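Local coordinates for protein restriction endonuclease THAI (Thermoplasma acidophilum, PDB 3NDH) that cleaves double-stranded DNA as a restriction endonuclease of the PD-(D/E)XK class, intercalating into its target sequence without flipping bases, at residues F126-H131 against G165-I170. Sequence-based numbering, arbitrary orientation. Where two conformers were deposited one is given.
Sequences FLETWH and GKDKYI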
loop_
_atom_site.group_PDB
_atom_site.type_symbol
_atom_site.label_atom_id
_atom_site.label_comp_id
_atom_site.label_asym_id
_atom_site.label_seq_id
_atom_site.Cartn_x
_atom_site.Cartn_y
_atom_site.Cartn_z
ATOM N N PHE A 126 -14.000 7.790 16.904
ATOM C CA PHE A 126 -13.514 6.424 17.081
ATOM C C PHE A 126 -13.207 6.124 18.549
ATOM O O PHE A 126 -13.665 5.111 19.089
ATOM C CB PHE A 126 -12.271 6.197 16.214
ATOM C CG PHE A 126 -11.709 4.805 16.294
ATOM C CD1 PHE A 126 -12.142 3.808 15.417
ATOM C CD2 PHE A 126 -10.717 4.494 17.207
ATOM C CE1 PHE A 126 -11.622 2.535 15.491
ATOM C CE2 PHE A 126 -10.210 3.209 17.283
ATOM C CZ PHE A 126 -10.653 2.249 16.413
ATOM N N LEU A 127 -12.434 6.992 19.193
ATOM C CA LEU A 127 -12.096 6.832 20.613
ATOM C C LEU A 127 -13.352 6.619 21.447
ATOM O O LEU A 127 -13.387 5.769 22.326
ATOM C CB LEU A 127 -11.328 8.056 21.118
ATOM C CG LEU A 127 -11.181 8.291 22.632
ATOM C CD1 LEU A 127 -10.241 7.243 23.210
ATOM C CD2 LEU A 127 -10.680 9.708 22.892
ATOM N N GLU A 128 -14.394 7.376 21.146
ATOM C CA GLU A 128 -15.598 7.339 21.957
ATOM C C GLU A 128 -16.540 6.166 21.651
ATOM O O GLU A 128 -17.465 5.920 22.417
ATOM C CB GLU A 128 -16.339 8.668 21.825
ATOM C CG GLU A 128 -15.530 9.888 22.288
ATOM C CD GLU A 128 -15.012 9.783 23.722
ATOM O OE1 GLU A 128 -13.922 10.344 24.019
ATOM O OE2 GLU A 128 -15.707 9.155 24.555
ATOM N N THR A 129 -16.301 5.428 20.568
ATOM C CA THR A 129 -17.213 4.345 20.154
ATOM C C THR A 129 -16.603 2.947 20.032
ATOM O O THR A 129 -17.301 1.952 20.266
ATOM C CB THR A 129 -17.897 4.677 18.822
ATOM O OG1 THR A 129 -16.915 4.933 17.810
ATOM C CG2 THR A 129 -18.777 5.895 18.977
ATOM N N TRP A 130 -15.327 2.863 19.670
ATOM C CA TRP A 130 -14.698 1.574 19.403
ATOM C C TRP A 130 -14.434 0.769 20.679
ATOM O O TRP A 130 -14.078 1.319 21.725
ATOM C CB TRP A 130 -13.375 1.788 18.654
ATOM C CG TRP A 130 -12.656 0.520 18.259
ATOM C CD1 TRP A 130 -12.840 -0.199 17.125
ATOM C CD2 TRP A 130 -11.626 -0.146 18.997
ATOM N NE1 TRP A 130 -12.008 -1.282 17.117
ATOM C CE2 TRP A 130 -11.238 -1.270 18.247
ATOM C CE3 TRP A 130 -10.996 0.099 20.218
ATOM C CZ2 TRP A 130 -10.251 -2.158 18.685
ATOM C CZ3 TRP A 130 -10.022 -0.784 20.656
ATOM C CH2 TRP A 130 -9.654 -1.892 19.887
ATOM N N HIS A 131 -14.592 -0.548 20.576
ATOM C CA HIS A 131 -14.004 -1.462 21.540
ATOM C C HIS A 131 -13.517 -2.684 20.785
ATOM O O HIS A 131 -13.960 -2.919 19.664
ATOM C CB HIS A 131 -14.996 -1.836 22.656
ATOM C CG HIS A 131 -16.093 -2.754 22.217
ATOM N ND1 HIS A 131 -16.048 -4.114 22.433
ATOM C CD2 HIS A 131 -17.257 -2.513 21.567
ATOM C CE1 HIS A 131 -17.137 -4.673 21.937
ATOM N NE2 HIS A 131 -17.885 -3.726 21.401
ATOM N N GLY A 165 -9.722 1.224 30.361
ATOM C CA GLY A 165 -10.585 2.205 29.722
ATOM C C GLY A 165 -10.085 2.710 28.378
ATOM O O GLY A 165 -8.892 2.653 28.072
ATOM N N LYS A 166 -11.019 3.253 27.596
ATOM C CA LYS A 166 -10.740 3.777 26.255
ATOM C C LYS A 166 -9.644 4.834 26.224
ATOM O O LYS A 166 -8.848 4.882 25.289
ATOM C CB LYS A 166 -12.029 4.361 25.640
ATOM C CG LYS A 166 -12.592 5.591 26.362
ATOM C CD LYS A 166 -13.926 6.049 25.781
ATOM C CE LYS A 166 -14.497 7.212 26.573
ATOM N NZ LYS A 166 -15.253 6.774 27.751
ATOM N N ASP A 167 -9.591 5.691 27.240
ATOM C CA ASP A 167 -8.658 6.820 27.201
ATOM C C ASP A 167 -7.200 6.402 27.418
ATOM O O ASP A 167 -6.280 7.142 27.040
ATOM C CB ASP A 167 -9.105 7.901 28.185
ATOM C CG ASP A 167 -10.466 8.472 27.827
ATOM O OD1 ASP A 167 -10.605 9.039 26.727
ATOM O OD2 ASP A 167 -11.400 8.372 28.657
ATOM N N LYS A 168 -6.994 5.231 28.018
ATOM C CA LYS A 168 -5.654 4.663 28.190
ATOM C C LYS A 168 -5.313 3.617 27.121
ATOM O O LYS A 168 -4.140 3.400 26.827
ATOM C CB LYS A 168 -5.491 4.038 29.583
ATOM C CG LYS A 168 -4.027 3.798 29.958
ATOM C CD LYS A 168 -3.858 3.070 31.284
ATOM C CE LYS A 168 -2.470 2.434 31.393
ATOM N NZ LYS A 168 -2.433 1.288 32.353
ATOM N N TYR A 169 -6.329 2.976 26.547
ATOM C CA TYR A 169 -6.125 1.923 25.529
ATOM C C TYR A 169 -5.863 2.509 24.143
ATOM O O TYR A 169 -5.113 1.930 23.356
ATOM C CB TYR A 169 -7.363 1.015 25.479
ATOM C CG TYR A 169 -7.194 -0.343 24.814
ATOM C CD1 TYR A 169 -7.044 -1.494 25.580
ATOM C CD2 TYR A 169 -7.239 -0.486 23.418
ATOM C CE1 TYR A 169 -6.904 -2.741 24.976
ATOM C CE2 TYR A 169 -7.110 -1.727 22.812
ATOM C CZ TYR A 169 -6.935 -2.860 23.597
ATOM O OH TYR A 169 -6.802 -4.113 23.037
ATOM N N ILE A 170 -6.515 3.631 23.845
ATOM C CA ILE A 170 -6.538 4.239 22.519
ATOM C C ILE A 170 -5.761 5.542 22.557
ATOM O O ILE A 170 -5.999 6.389 23.434
ATOM C CB ILE A 170 -7.993 4.539 22.070
ATOM C CG1 ILE A 170 -8.830 3.260 22.052
ATOM C CG2 ILE A 170 -8.033 5.217 20.682
ATOM C CD1 ILE A 170 -10.323 3.497 21.801
HETATM O O HOH W 1 -12.735 10.408 26.325
#
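Leu127 and Ile170 form the apolar centre where helix 120-129 meets the short helix 166-169, a worked case of two helical segments held by side-chain packing, with no direct hydrogen bond from one segment to the other. Leu127 CD1 lies 3.7 Å from Ile170 CB and also rests against the carbonyl O of Lys166, which accepts the backbone N-H of Ile170. Turned away from its own amide nitrogen (chi1 164°), the Leu127 side chain brings CD1 onto Ile170 and CD2 beside the Asp167 carboxylate. Farther along, Ile170 CD1 meets Trp130 CE3 at 3.8 Å, and the rim of the indole, through CZ3, approaches Tyr169 CE2 at 3.7 Å; the two ring planes are inclined at 39°, an oblique pairing.

At the polar border, one water donates to both Glu128 OE1 and Asp167 OD1, 2.6 Å from each, and so probably eases the repulsion between the two acids. The Lys166 chain runs past Leu127 O and brings CE to Glu128 OE2, but NZ stays 4.0 Å from that oxygen, too far for a salt bridge. Cut back to an alanine, Lys166 would lose the methylenes lying over Leu127 O and is likely to leave Glu128 without its nearby positive charge.

Behind this layer, Phe126 carries Trp130 CB over the centre of its ring, Glu89 accepts from Trp130 NE1, and Phe161 packs edge-to-face with Tyr169. The arrangement is a small hydrophobic core with a water-bridged polar rim, joining the C-terminal part of helix 120-129 to helix 166-169 and the start of strand 170-171, which pairs with strand 182-184, at the periphery of the PD-(D/E)XK nuclease fold.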